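Local atomic coordinates of cytolethal distending toxin subunit B (Escherichia coli, PDB entry 2F1N), a protein that nicks DNA as the endonuclease subunit of a tripartite bacterial toxin, very probably causing the DNA damage that arrests intoxicated cells at G2/M. Residues S58-A63 and L80-S85; T66-P71 and R115-V120; P125-G130 and H147-R152; F121-V126 and V160-N165. All coordinates share one frame; numbering follows the deposited sequence.

Contact 1: residues S58-A63 and L80-S85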
loop_
_atom_site.group_PDB
_atom_site.type_symbol
_atom_site.label_atom_id
_atom_site.label_comp_id
_atom_site.label_asym_id
_atom_site.label_seq_id
_atom_site.Cartn_x
_atom_site.Cartn_y
_atom_site.Cartn_z
ATOM N N SER A 58 13.666 -0.948 -7.643
ATOM C CA SER A 58 13.374 -1.505 -8.950
ATOM C C SER A 58 12.717 -2.852 -8.650
ATOM O O SER A 58 13.042 -3.493 -7.642
ATOM C CB SER A 58 14.697 -1.708 -9.714
ATOM O OG SER A 58 15.160 -0.437 -10.241
ATOM N N PRO A 59 11.800 -3.298 -9.498
ATOM C CA PRO A 59 11.173 -4.613 -9.278
ATOM C C PRO A 59 12.194 -5.753 -9.480
ATOM O O PRO A 59 13.300 -5.490 -10.019
ATOM C CB PRO A 59 10.070 -4.671 -10.342
ATOM C CG PRO A 59 10.504 -3.714 -11.424
ATOM C CD PRO A 59 11.312 -2.639 -10.718
ATOM N N PRO A 60 11.836 -6.971 -9.085
ATOM C CA PRO A 60 12.711 -8.133 -9.239
ATOM C C PRO A 60 13.092 -8.245 -10.715
ATOM O O PRO A 60 12.242 -8.040 -11.586
ATOM C CB PRO A 60 11.795 -9.310 -8.860
ATOM C CG PRO A 60 10.706 -8.715 -7.998
ATOM C CD PRO A 60 10.527 -7.350 -8.512
ATOM N N SER A 61 14.370 -8.552 -10.979
ATOM C CA SER A 61 14.849 -8.706 -12.347
ATOM C C SER A 61 14.138 -9.778 -13.145
ATOM O O SER A 61 14.122 -9.703 -14.371
ATOM C CB SER A 61 16.384 -8.958 -12.375
ATOM O OG SER A 61 16.652 -10.166 -11.684
ATOM N N THR A 62 13.535 -10.754 -12.479
ATOM C CA THR A 62 12.807 -11.781 -13.247
ATOM C C THR A 62 11.316 -11.495 -13.438
ATOM O O THR A 62 10.648 -12.276 -14.087
ATOM C CB THR A 62 12.941 -13.143 -12.609
ATOM O OG1 THR A 62 12.425 -13.093 -11.269
ATOM C CG2 THR A 62 14.444 -13.476 -12.440
ATOM N N ALA A 63 10.797 -10.410 -12.876
ATOM C CA ALA A 63 9.387 -10.066 -13.094
ATOM C C ALA A 63 9.222 -9.397 -14.444
ATOM O O ALA A 63 10.072 -8.566 -14.852
ATOM C CB ALA A 63 8.864 -9.151 -11.963
ATOM N N LEU A 80 3.462 -6.196 -13.787
ATOM C CA LEU A 80 4.435 -7.259 -14.029
ATOM C C LEU A 80 3.965 -8.587 -13.443
ATOM O O LEU A 80 3.294 -8.602 -12.407
ATOM C CB LEU A 80 5.827 -6.883 -13.439
ATOM C CG LEU A 80 6.183 -5.382 -13.377
ATOM C CD1 LEU A 80 7.322 -5.133 -12.343
ATOM C CD2 LEU A 80 6.605 -4.876 -14.749
ATOM N N ILE A 81 4.283 -9.702 -14.110
ATOM C CA ILE A 81 4.057 -10.983 -13.508
ATOM C C ILE A 81 5.371 -11.511 -12.976
ATOM O O ILE A 81 6.408 -11.458 -13.654
ATOM C CB ILE A 81 3.347 -11.987 -14.498
ATOM C CG1 ILE A 81 1.885 -11.582 -14.604
ATOM C CG2 ILE A 81 3.334 -13.442 -13.941
ATOM C CD1 ILE A 81 1.049 -12.306 -15.714
ATOM N N TRP A 82 5.311 -12.043 -11.757
ATOM C CA TRP A 82 6.520 -12.521 -11.076
ATOM C C TRP A 82 6.294 -13.975 -10.742
ATOM O O TRP A 82 5.476 -14.340 -9.872
ATOM C CB TRP A 82 6.800 -11.661 -9.823
ATOM C CG TRP A 82 8.084 -11.948 -9.072
ATOM C CD1 TRP A 82 9.224 -12.587 -9.536
ATOM C CD2 TRP A 82 8.349 -11.576 -7.716
ATOM N NE1 TRP A 82 10.178 -12.615 -8.536
ATOM C CE2 TRP A 82 9.672 -11.986 -7.416
ATOM C CE3 TRP A 82 7.607 -10.897 -6.731
ATOM C CZ2 TRP A 82 10.255 -11.781 -6.147
ATOM C CZ3 TRP A 82 8.209 -10.652 -5.459
ATOM C CH2 TRP A 82 9.524 -11.095 -5.205
ATOM N N ASN A 83 7.021 -14.837 -11.473
ATOM C CA ASN A 83 6.859 -16.289 -11.290
ATOM C C ASN A 83 7.704 -16.702 -10.105
ATOM O O ASN A 83 8.898 -16.431 -10.096
ATOM C CB ASN A 83 7.298 -17.051 -12.558
ATOM C CG ASN A 83 6.897 -18.541 -12.533
ATOM O OD1 ASN A 83 6.763 -19.142 -11.481
ATOM N ND2 ASN A 83 6.719 -19.128 -13.710
ATOM N N LEU A 84 7.099 -17.323 -9.095
ATOM C CA LEU A 84 7.800 -17.559 -7.826
ATOM C C LEU A 84 8.252 -19.009 -7.678
ATOM O O LEU A 84 9.127 -19.310 -6.862
ATOM C CB LEU A 84 6.903 -17.190 -6.631
ATOM C CG LEU A 84 6.515 -15.715 -6.477
ATOM C CD1 LEU A 84 5.581 -15.510 -5.313
ATOM C CD2 LEU A 84 7.786 -14.840 -6.277
ATOM N N SER A 85 7.615 -19.905 -8.431
ATOM C CA SER A 85 7.852 -21.363 -8.331
ATOM C C SER A 85 6.835 -22.060 -9.207
ATOM O O SER A 85 5.846 -21.454 -9.590
ATOM C CB SER A 85 7.688 -21.876 -6.884
ATOM O OG SER A 85 7.943 -23.286 -6.771
HETATM O O HOH W 1 8.882 -14.290 -13.623
#

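Contact 2: residues T66-P71 and R115-V120. Unlike the reference sequence in segment 66-71: Arg68 (reference Thr), Val69 (reference Leu).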
loop_
_atom_site.group_PDB
_atom_site.type_symbol
_atom_site.label_atom_id
_atom_site.label_comp_id
_atom_site.label_asym_id
_atom_site.label_seq_id
_atom_site.Cartn_x
_atom_site.Cartn_y
_atom_site.Cartn_z
ATOM N N THR A 66 3.501 -7.350 -18.393
ATOM C CA THR A 66 2.508 -8.077 -19.171
ATOM C C THR A 66 2.076 -7.329 -20.417
ATOM O O THR A 66 1.428 -7.931 -21.284
ATOM C CB THR A 66 1.246 -8.263 -18.325
ATOM O OG1 THR A 66 0.787 -6.968 -17.922
ATOM C CG2 THR A 66 1.567 -9.014 -17.024
ATOM N N GLY A 67 2.346 -6.029 -20.450
ATOM C CA GLY A 67 1.946 -5.135 -21.530
ATOM C C GLY A 67 0.537 -4.585 -21.283
ATOM O O GLY A 67 -0.017 -3.893 -22.150
ATOM N N ARG A 68 -0.015 -4.828 -20.091
ATOM C CA ARG A 68 -1.363 -4.311 -19.786
ATOM C C ARG A 68 -1.418 -2.785 -19.995
ATOM O O ARG A 68 -0.497 -2.025 -19.567
ATOM C CB ARG A 68 -1.748 -4.643 -18.325
ATOM C CG ARG A 68 -3.098 -4.088 -17.892
ATOM C CD ARG A 68 -3.486 -4.608 -16.534
ATOM N NE ARG A 68 -4.807 -4.169 -16.066
ATOM C CZ ARG A 68 -5.457 -4.749 -15.068
ATOM N NH1 ARG A 68 -4.927 -5.834 -14.405
ATOM N NH2 ARG A 68 -6.650 -4.253 -14.744
ATOM N N VAL A 69 -2.476 -2.326 -20.674
ATOM C CA VAL A 69 -2.657 -0.867 -20.880
ATOM C C VAL A 69 -3.391 -0.258 -19.688
ATOM O O VAL A 69 -4.533 -0.628 -19.385
ATOM C CB VAL A 69 -3.275 -0.519 -22.280
ATOM C CG1 VAL A 69 -2.551 -1.288 -23.405
ATOM C CG2 VAL A 69 -4.693 -0.855 -22.323
ATOM N N ILE A 70 -2.717 0.620 -18.963
ATOM C CA ILE A 70 -3.253 1.168 -17.722
ATOM C C ILE A 70 -3.473 2.663 -17.883
ATOM O O ILE A 70 -2.493 3.425 -18.104
ATOM C CB ILE A 70 -2.279 0.921 -16.522
ATOM C CG1 ILE A 70 -2.073 -0.587 -16.290
ATOM C CG2 ILE A 70 -2.819 1.565 -15.266
ATOM C CD1 ILE A 70 -0.850 -0.937 -15.281
ATOM N N PRO A 71 -4.717 3.119 -17.756
ATOM C CA PRO A 71 -4.965 4.566 -17.895
ATOM C C PRO A 71 -4.267 5.297 -16.764
ATOM O O PRO A 71 -4.277 4.837 -15.611
ATOM C CB PRO A 71 -6.502 4.698 -17.820
ATOM C CG PRO A 71 -7.045 3.327 -18.016
ATOM C CD PRO A 71 -5.967 2.359 -17.515
ATOM N N ARG A 115 -3.558 -11.969 -6.698
ATOM C CA ARG A 115 -4.602 -11.985 -7.719
ATOM C C ARG A 115 -4.335 -10.845 -8.712
ATOM O O ARG A 115 -3.971 -9.750 -8.297
ATOM C CB ARG A 115 -5.987 -11.799 -7.057
ATOM C CG ARG A 115 -6.373 -12.961 -6.124
ATOM C CD ARG A 115 -7.845 -12.962 -5.607
ATOM N NE ARG A 115 -8.864 -13.220 -6.652
ATOM C CZ ARG A 115 -9.760 -14.240 -6.669
ATOM N NH1 ARG A 115 -9.792 -15.169 -5.712
ATOM N NH2 ARG A 115 -10.637 -14.337 -7.674
ATOM N N ARG A 116 -4.553 -11.074 -9.995
ATOM C CA ARG A 116 -4.529 -9.959 -10.926
ATOM C C ARG A 116 -5.496 -8.858 -10.537
ATOM O O ARG A 116 -6.672 -9.130 -10.187
ATOM C CB ARG A 116 -4.832 -10.451 -12.347
ATOM C CG ARG A 116 -4.976 -9.367 -13.455
ATOM C CD ARG A 116 -5.481 -10.006 -14.816
ATOM N NE ARG A 116 -5.488 -9.056 -15.952
ATOM C CZ ARG A 116 -6.441 -8.152 -16.230
ATOM N NH1 ARG A 116 -7.529 -8.034 -15.476
ATOM N NH2 ARG A 116 -6.273 -7.341 -17.270
ATOM N N ALA A 117 -5.059 -7.612 -10.662
ATOM C CA ALA A 117 -5.947 -6.497 -10.362
ATOM C C ALA A 117 -7.093 -6.471 -11.374
ATOM O O ALA A 117 -6.862 -6.596 -12.584
ATOM C CB ALA A 117 -5.159 -5.165 -10.501
ATOM N N ASP A 118 -8.328 -6.329 -10.899
ATOM C CA ASP A 118 -9.439 -6.072 -11.839
ATOM C C ASP A 118 -9.370 -4.705 -12.483
ATOM O O ASP A 118 -9.808 -4.501 -13.631
ATOM C CB ASP A 118 -10.793 -6.276 -11.135
ATOM C CG ASP A 118 -10.939 -7.711 -10.632
ATOM O OD1 ASP A 118 -10.478 -8.646 -11.325
ATOM O OD2 ASP A 118 -11.481 -8.017 -9.558
ATOM N N GLU A 119 -8.848 -3.755 -11.723
ATOM C CA GLU A 119 -8.754 -2.367 -12.184
ATOM C C GLU A 119 -7.533 -1.755 -11.481
ATOM O O GLU A 119 -7.180 -2.148 -10.367
ATOM C CB GLU A 119 -10.066 -1.608 -11.843
ATOM C CG GLU A 119 -10.268 -0.255 -12.481
ATOM C CD GLU A 119 -11.671 0.298 -12.266
ATOM O OE1 GLU A 119 -12.447 -0.193 -11.394
ATOM O OE2 GLU A 119 -11.972 1.249 -12.982
ATOM N N VAL A 120 -6.873 -0.842 -12.178
ATOM C CA VAL A 120 -5.746 -0.113 -11.571
ATOM C C VAL A 120 -6.070 1.369 -11.482
ATOM O O VAL A 120 -6.504 1.965 -12.487
ATOM C CB VAL A 120 -4.474 -0.311 -12.390
ATOM C CG1 VAL A 120 -3.239 0.346 -11.607
ATOM C CG2 VAL A 120 -4.261 -1.790 -12.624
HETATM O O HOH W 2 -6.030 4.373 -13.613
#

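Contact 3: residues P125-G130 and H147-R152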
loop_
_atom_site.group_PDB
_atom_site.type_symbol
_atom_site.label_atom_id
_atom_site.label_comp_id
_atom_site.label_asym_id
_atom_site.label_seq_id
_atom_site.Cartn_x
_atom_site.Cartn_y
_atom_site.Cartn_z
ATOM N N PRO A 125 -0.337 13.348 -7.298
ATOM C CA PRO A 125 0.147 13.886 -6.033
ATOM C C PRO A 125 -0.715 15.055 -5.617
ATOM O O PRO A 125 -1.214 15.783 -6.487
ATOM C CB PRO A 125 1.546 14.431 -6.394
ATOM C CG PRO A 125 1.977 13.580 -7.567
ATOM C CD PRO A 125 0.704 13.297 -8.345
ATOM N N VAL A 126 -0.861 15.234 -4.326
ATOM C CA VAL A 126 -1.711 16.310 -3.790
ATOM C C VAL A 126 -0.914 17.527 -3.382
ATOM O O VAL A 126 -1.494 18.545 -2.978
ATOM C CB VAL A 126 -2.566 15.820 -2.607
ATOM C CG1 VAL A 126 -3.533 16.896 -2.193
ATOM C CG2 VAL A 126 -3.345 14.542 -3.026
ATOM N N ARG A 127 0.400 17.457 -3.544
ATOM C CA ARG A 127 1.293 18.553 -3.153
ATOM C C ARG A 127 2.539 18.494 -4.041
ATOM O O ARG A 127 3.008 17.408 -4.406
ATOM C CB ARG A 127 1.683 18.364 -1.669
ATOM C CG ARG A 127 2.442 19.501 -1.009
ATOM C CD ARG A 127 2.670 19.302 0.469
ATOM N NE ARG A 127 1.409 19.399 1.217
ATOM C CZ ARG A 127 1.322 19.651 2.517
ATOM N NH1 ARG A 127 2.415 19.840 3.244
ATOM N NH2 ARG A 127 0.140 19.726 3.092
ATOM N N GLN A 128 3.092 19.657 -4.389
ATOM C CA GLN A 128 4.375 19.669 -5.075
ATOM C C GLN A 128 5.432 18.936 -4.275
ATOM O O GLN A 128 5.596 19.161 -3.073
ATOM C CB GLN A 128 4.834 21.096 -5.357
ATOM C CG GLN A 128 4.965 21.377 -6.842
ATOM C CD GLN A 128 5.505 22.772 -7.105
ATOM O OE1 GLN A 128 6.705 22.937 -7.355
ATOM N NE2 GLN A 128 4.633 23.782 -7.032
ATOM N N GLY A 129 6.117 18.027 -4.957
ATOM C CA GLY A 129 7.083 17.144 -4.323
ATOM C C GLY A 129 6.507 15.920 -3.616
ATOM O O GLY A 129 7.253 15.133 -3.031
ATOM N N GLY A 130 5.187 15.764 -3.655
ATOM C CA GLY A 130 4.553 14.584 -3.076
ATOM C C GLY A 130 4.582 13.436 -4.082
ATOM O O GLY A 130 4.887 13.652 -5.261
ATOM N N HIS A 147 2.885 7.185 0.160
ATOM C CA HIS A 147 4.103 7.592 0.843
ATOM C C HIS A 147 4.092 9.107 0.996
ATOM O O HIS A 147 4.513 9.844 0.098
ATOM C CB HIS A 147 5.332 7.139 0.070
ATOM C CG HIS A 147 6.613 7.478 0.775
ATOM N ND1 HIS A 147 7.835 7.419 0.135
ATOM C CD2 HIS A 147 6.856 7.892 2.049
ATOM C CE1 HIS A 147 8.785 7.785 0.989
ATOM N NE2 HIS A 147 8.220 8.082 2.158
ATOM N N ALA A 148 3.620 9.577 2.148
ATOM C CA ALA A 148 3.481 11.007 2.398
ATOM C C ALA A 148 4.853 11.607 2.625
ATOM O O ALA A 148 5.774 10.879 2.932
ATOM C CB ALA A 148 2.569 11.237 3.626
ATOM N N ILE A 149 4.968 12.931 2.467
ATOM C CA ILE A 149 6.276 13.599 2.537
ATOM C C ILE A 149 6.756 13.637 3.964
ATOM O O ILE A 149 5.954 13.845 4.889
ATOM C CB ILE A 149 6.156 15.018 1.987
ATOM C CG1 ILE A 149 5.747 14.997 0.511
ATOM C CG2 ILE A 149 7.556 15.795 2.175
ATOM C CD1 ILE A 149 5.166 16.364 0.049
ATOM N N ALA A 150 8.068 13.425 4.163
ATOM C CA ALA A 150 8.601 13.525 5.510
ATOM C C ALA A 150 8.887 15.009 5.759
ATOM O O ALA A 150 9.968 15.544 5.463
ATOM C CB ALA A 150 9.872 12.661 5.676
ATOM N N MET A 151 7.875 15.693 6.240
ATOM C CA MET A 151 7.983 17.133 6.527
ATOM C C MET A 151 6.964 17.427 7.582
ATOM O O MET A 151 6.047 16.634 7.809
ATOM C CB MET A 151 7.680 17.997 5.284
ATOM C CG MET A 151 6.215 17.992 4.835
ATOM S SD MET A 151 5.963 18.762 3.269
ATOM C CE MET A 151 6.010 20.535 3.840
ATOM N N ARG A 152 7.109 18.584 8.225
ATOM C CA ARG A 152 6.066 19.017 9.129
ATOM C C ARG A 152 4.827 19.383 8.357
ATOM O O ARG A 152 4.907 19.894 7.237
ATOM C CB ARG A 152 6.554 20.172 10.011
ATOM C CG ARG A 152 7.703 19.780 10.960
ATOM C CD ARG A 152 7.416 18.643 11.906
ATOM N NE ARG A 152 8.615 18.299 12.684
ATOM C CZ ARG A 152 8.675 18.269 14.014
ATOM N NH1 ARG A 152 7.598 18.554 14.742
ATOM N NH2 ARG A 152 9.822 17.957 14.614
#

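Contact 4: residues F121-V126 and V160-N165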
loop_
_atom_site.group_PDB
_atom_site.type_symbol
_atom_site.label_atom_id
_atom_site.label_comp_id
_atom_site.label_asym_id
_atom_site.label_seq_id
_atom_site.Cartn_x
_atom_site.Cartn_y
_atom_site.Cartn_z
ATOM N N PHE A 121 -5.810 1.952 -10.315
ATOM C CA PHE A 121 -6.047 3.398 -10.049
ATOM C C PHE A 121 -4.704 4.149 -9.890
ATOM O O PHE A 121 -3.825 3.690 -9.181
ATOM C CB PHE A 121 -6.862 3.638 -8.791
ATOM C CG PHE A 121 -8.178 2.927 -8.784
ATOM C CD1 PHE A 121 -9.077 3.081 -9.820
ATOM C CD2 PHE A 121 -8.483 2.040 -7.760
ATOM C CE1 PHE A 121 -10.318 2.386 -9.811
ATOM C CE2 PHE A 121 -9.700 1.337 -7.775
ATOM C CZ PHE A 121 -10.604 1.532 -8.783
ATOM N N VAL A 122 -4.584 5.300 -10.548
ATOM C CA VAL A 122 -3.419 6.139 -10.410
ATOM C C VAL A 122 -3.934 7.549 -10.164
ATOM O O VAL A 122 -4.544 8.160 -11.061
ATOM C CB VAL A 122 -2.603 6.194 -11.698
ATOM C CG1 VAL A 122 -1.271 6.838 -11.337
ATOM C CG2 VAL A 122 -2.400 4.780 -12.285
ATOM N N LEU A 123 -3.726 8.047 -8.952
ATOM C CA LEU A 123 -4.174 9.379 -8.572
ATOM C C LEU A 123 -2.944 10.312 -8.399
ATOM O O LEU A 123 -1.871 9.899 -7.933
ATOM C CB LEU A 123 -5.041 9.330 -7.298
ATOM C CG LEU A 123 -6.099 8.180 -7.249
ATOM C CD1 LEU A 123 -6.936 8.263 -6.010
ATOM C CD2 LEU A 123 -7.021 8.124 -8.477
ATOM N N SER A 124 -3.126 11.567 -8.799
ATOM C CA SER A 124 -2.045 12.541 -8.826
ATOM C C SER A 124 -1.605 12.945 -7.427
ATOM O O SER A 124 -2.371 12.882 -6.464
ATOM C CB SER A 124 -2.502 13.769 -9.644
ATOM O OG SER A 124 -2.736 13.311 -10.977
ATOM N N PRO A 125 -0.337 13.348 -7.298
ATOM C CA PRO A 125 0.147 13.886 -6.033
ATOM C C PRO A 125 -0.715 15.055 -5.617
ATOM O O PRO A 125 -1.214 15.783 -6.487
ATOM C CB PRO A 125 1.546 14.431 -6.394
ATOM C CG PRO A 125 1.977 13.580 -7.567
ATOM C CD PRO A 125 0.704 13.297 -8.345
ATOM N N VAL A 126 -0.861 15.234 -4.326
ATOM C CA VAL A 126 -1.711 16.310 -3.790
ATOM C C VAL A 126 -0.914 17.527 -3.382
ATOM O O VAL A 126 -1.494 18.545 -2.978
ATOM C CB VAL A 126 -2.566 15.820 -2.607
ATOM C CG1 VAL A 126 -3.533 16.896 -2.193
ATOM C CG2 VAL A 126 -3.345 14.542 -3.026
ATOM N N VAL A 160 -5.486 10.950 2.008
ATOM C CA VAL A 160 -6.651 10.161 2.437
ATOM C C VAL A 160 -7.889 10.798 1.814
ATOM O O VAL A 160 -8.779 10.074 1.317
ATOM C CB VAL A 160 -6.813 10.116 3.959
ATOM C CG1 VAL A 160 -8.111 9.359 4.359
ATOM C CG2 VAL A 160 -5.611 9.409 4.615
ATOM N N GLU A 161 -7.959 12.124 1.867
ATOM C CA GLU A 161 -9.099 12.846 1.310
ATOM C C GLU A 161 -9.249 12.633 -0.217
ATOM O O GLU A 161 -10.392 12.500 -0.742
ATOM C CB GLU A 161 -9.073 14.322 1.702
ATOM C CG GLU A 161 -9.227 14.488 3.216
ATOM C CD GLU A 161 -8.745 15.811 3.776
ATOM O OE1 GLU A 161 -8.160 16.630 3.035
ATOM O OE2 GLU A 161 -8.937 16.007 5.010
ATOM N N GLU A 162 -8.123 12.571 -0.911
ATOM C CA GLU A 162 -8.149 12.268 -2.339
ATOM C C GLU A 162 -8.788 10.913 -2.649
ATOM O O GLU A 162 -9.564 10.807 -3.587
ATOM C CB GLU A 162 -6.779 12.371 -3.006
ATOM C CG GLU A 162 -6.870 12.222 -4.543
ATOM C CD GLU A 162 -5.624 12.657 -5.300
ATOM O OE1 GLU A 162 -4.570 12.054 -5.126
ATOM O OE2 GLU A 162 -5.698 13.614 -6.100
ATOM N N VAL A 163 -8.482 9.886 -1.852
ATOM C CA VAL A 163 -9.052 8.556 -2.084
ATOM C C VAL A 163 -10.539 8.593 -1.770
ATOM O O VAL A 163 -11.346 8.099 -2.545
ATOM C CB VAL A 163 -8.386 7.484 -1.183
ATOM C CG1 VAL A 163 -9.133 6.139 -1.309
ATOM C CG2 VAL A 163 -6.879 7.329 -1.578
ATOM N N TYR A 164 -10.910 9.185 -0.649
ATOM C CA TYR A 164 -12.338 9.270 -0.311
ATOM C C TYR A 164 -13.117 9.990 -1.444
ATOM O O TYR A 164 -14.192 9.546 -1.887
ATOM C CB TYR A 164 -12.470 10.128 0.964
ATOM C CG TYR A 164 -13.892 10.572 1.248
ATOM C CD1 TYR A 164 -14.783 9.728 1.902
ATOM C CD2 TYR A 164 -14.324 11.850 0.885
ATOM C CE1 TYR A 164 -16.084 10.178 2.201
ATOM C CE2 TYR A 164 -15.604 12.279 1.139
ATOM C CZ TYR A 164 -16.480 11.442 1.800
ATOM O OH TYR A 164 -17.764 11.907 2.088
ATOM N N ASN A 165 -12.596 11.124 -1.890
ATOM C CA ASN A 165 -13.304 11.869 -2.954
ATOM C C ASN A 165 -13.328 11.167 -4.313
ATOM O O ASN A 165 -14.305 11.315 -5.092
ATOM C CB ASN A 165 -12.805 13.319 -3.052
ATOM C CG ASN A 165 -13.292 14.178 -1.878
ATOM O OD1 ASN A 165 -14.499 14.355 -1.675
ATOM N ND2 ASN A 165 -12.375 14.718 -1.118
HETATM O O HOH W 3 -4.370 15.628 -6.963
#

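Contact 1: residues S58-A63 and L80-S85
Pro60 lays its CG over the six-membered ring of Trp82, 3.5 Å from the ring centroid and 13° off the ring normal, a CH-pi contact made squarely on the face. The opposite face is covered by CD2 of Leu84, from the same segment as the tryptophan, so the indole is clamped between two aliphatic groups. With CG anti to its own backbone N (chi1 -175°), Trp82 swings its ring in the direction of helix 31-42, where Val38 and Ile42 touch it. Thr62 approaches along the ring edge, near its plane, OG1 lying 3.6 Å from Trp82 NE1. Beside this, Ala63 fits its methyl against the strand, CB 3.9 Å from Trp82 CB, while its CA-H points to the carbonyl of Ile81 (CA to O 3.3 Å). Pro59 meets Leu80 at about a right angle, and the packing is tight there, with Pro59 CB 3.4 Å from Leu80 CD1. One water spans the segments, donating to Thr62 O and accepting from Asn83 N. The type I turn Pro60-Ala63, closed by Ala63 N to Pro60 O, leads into strand 64-65, the outermost neighbour of strand 78-83, at one margin of the larger sheet in this DNase I-like fold.

Contact 2: residues T66-P71 and R115-V120
The two backbones come nearest at Ile70 and Val120, whose CA atoms lie 6.8 Å apart, where the loop after strand 64-65 runs beside the start of strand 119-123. This is a surface bridge between the two sheets of the DNase I-like fold, and Asp118 and Glu119, both facing Arg137, form a classic beta bulge at its edge. Arg68 carries the contact. Its chain is extended, with CG anti to the backbone N (chi1 177°), and delivers the guanidinium to the carbonyl of Ala117: NH1 donates to Ala117 O at 2.8 Å, close to the guanidinium plane, and NH2 adds a weak bond to the same oxygen. One face of the group is covered by the guanidinium of Arg116, which arrives from the opposite direction and stacks flat with centres 3.7 Å apart and planes at 5°. The other face rests on Val120 CG2, 4.0 Å from Arg68 CZ. Glu79 forms a salt bridge with Arg68 NH1 and is touched by Arg116, so its negative charge probably favours the stacking. Farther along, Ile70 CG2 packs on Val120 CB at 3.8 Å. An ST turn at Thr66 precedes the arginine, OG1 accepting from Arg68 N. At the far end a water donates to both Pro71 O and Val120 O, at 2.7 Å each.

Contact 3: residues P125-G130 and H147-R152
Ile149 and Arg127 pass at a slant, the terminal methyl CD1 of the isoleucine lying 3.9 Å from CD of the arginine, so that the touch is with the aliphatic part of the arginine and not its charged end. The same methyl reaches on to the turn backbone and sits 3.6 Å from Gly130 CA, while CG1 lies 3.9 Å from Gly129 O. In Ile149, CG1 stands anti to the carbonyl carbon (chi1 -62°), and an extended chi2 of 161° carries CD1 on to the turn. Two glycines make up much of the turn backbone it meets. Gly129 has the positive phi that suits the third position of the type II turn Arg127-Gly130, which is closed by Gly130 N to Arg127 O at 2.8 Å.

Met151 comes at Arg127 from the opposite direction. The thioether meets the edge of the guanidinium near its plane, with SD and CE each 3.7 Å from Arg127 NH1. A bend at chi3 (-69°) turns the arginine head after an otherwise extended start. Its NH1 is also hydrogen-bonded to the backbone O of Asn153, which helps fix the orientation of the group. Between Ile149 and Met151, Ala150 is the centre of an inverse gamma turn, with a weak bond from Met151 N to Ile149 O. The contact joins two surface loops beside the smaller sheet: one links strands 119-123 and 133-138, the other runs from the end of strand 141-147 to helix 156-168, whose Ala158 and Leu159 touch Val126.

Contact 4: residues F121-V126 and V160-N165
Glu162 reaches from the helix to the end of the strand, and its carboxyl group lies against the backbone carbonyl of Ser124, with OE1 2.7 Å from Ser124 O. Two oxygens so close suggest that the acid probably holds a proton. Apolar groups crowd the same oxygen: Leu123 CB and Val126 CG2 are each 3.5 Å from Glu162 OE1. Such surroundings, together with the nearby carbonyl, would be expected to favour the neutral acid. Val126 and Glu162 lie alongside one another, running in opposite senses, and the CG2 branch of the valine also lies 3.7 Å from Glu162 CD.

The reach of Glu162 follows from its shape: CG is anti to the backbone N (chi1 -173°) and the chain stays extended beyond it, which carries the acid away from the helix. A water lies 2.6 Å from the second oxygen, Glu162 OE2, and 3.2 Å from Pro125 O, with more acceptors around it than it has protons to give.

Deeper in, Leu123 turns toward the helix and brings CD1 to 4.5 Å from Val163 CA. Leu133 on the neighbouring strand touches Leu123, Glu162 and Val163, filling in between strand and helix. Val163 continues onto Trp180 and Ile182 of strand 179-183, and Phe121 makes edge-to-face contacts with Phe166 and Phe167 farther along the helix. Helix 156-168 thereby packs across the smaller sheet from its edge strand 119-123 inward, the layering of helix on sheet that flanks the central beta-sandwich of DNase I-like nucleases.

Overall arrangement
The contacts trace a path from the larger sheet to the outer side of the smaller one. Contacts 1 and 2 interleave along the chain, their centres about 15 Å apart, and touch where Ile81 CG1 meets Thr66 CG2 at 3.5 Å. Contact 2 crosses between the sheets to strand 119-123, which contact 4 also uses; their centres are about 18 Å apart. Contacts 3 and 4 start from the same part of the chain after contacts 1 and 2 have closed, share Pro125 and Val126, and have centres about 12 Å apart; those of contacts 1 and 3 are about 29 Å apart. Strand 119-123 and its following loop therefore tie the inter-sheet bridge to helix 156-168 within one DNase I-like domain.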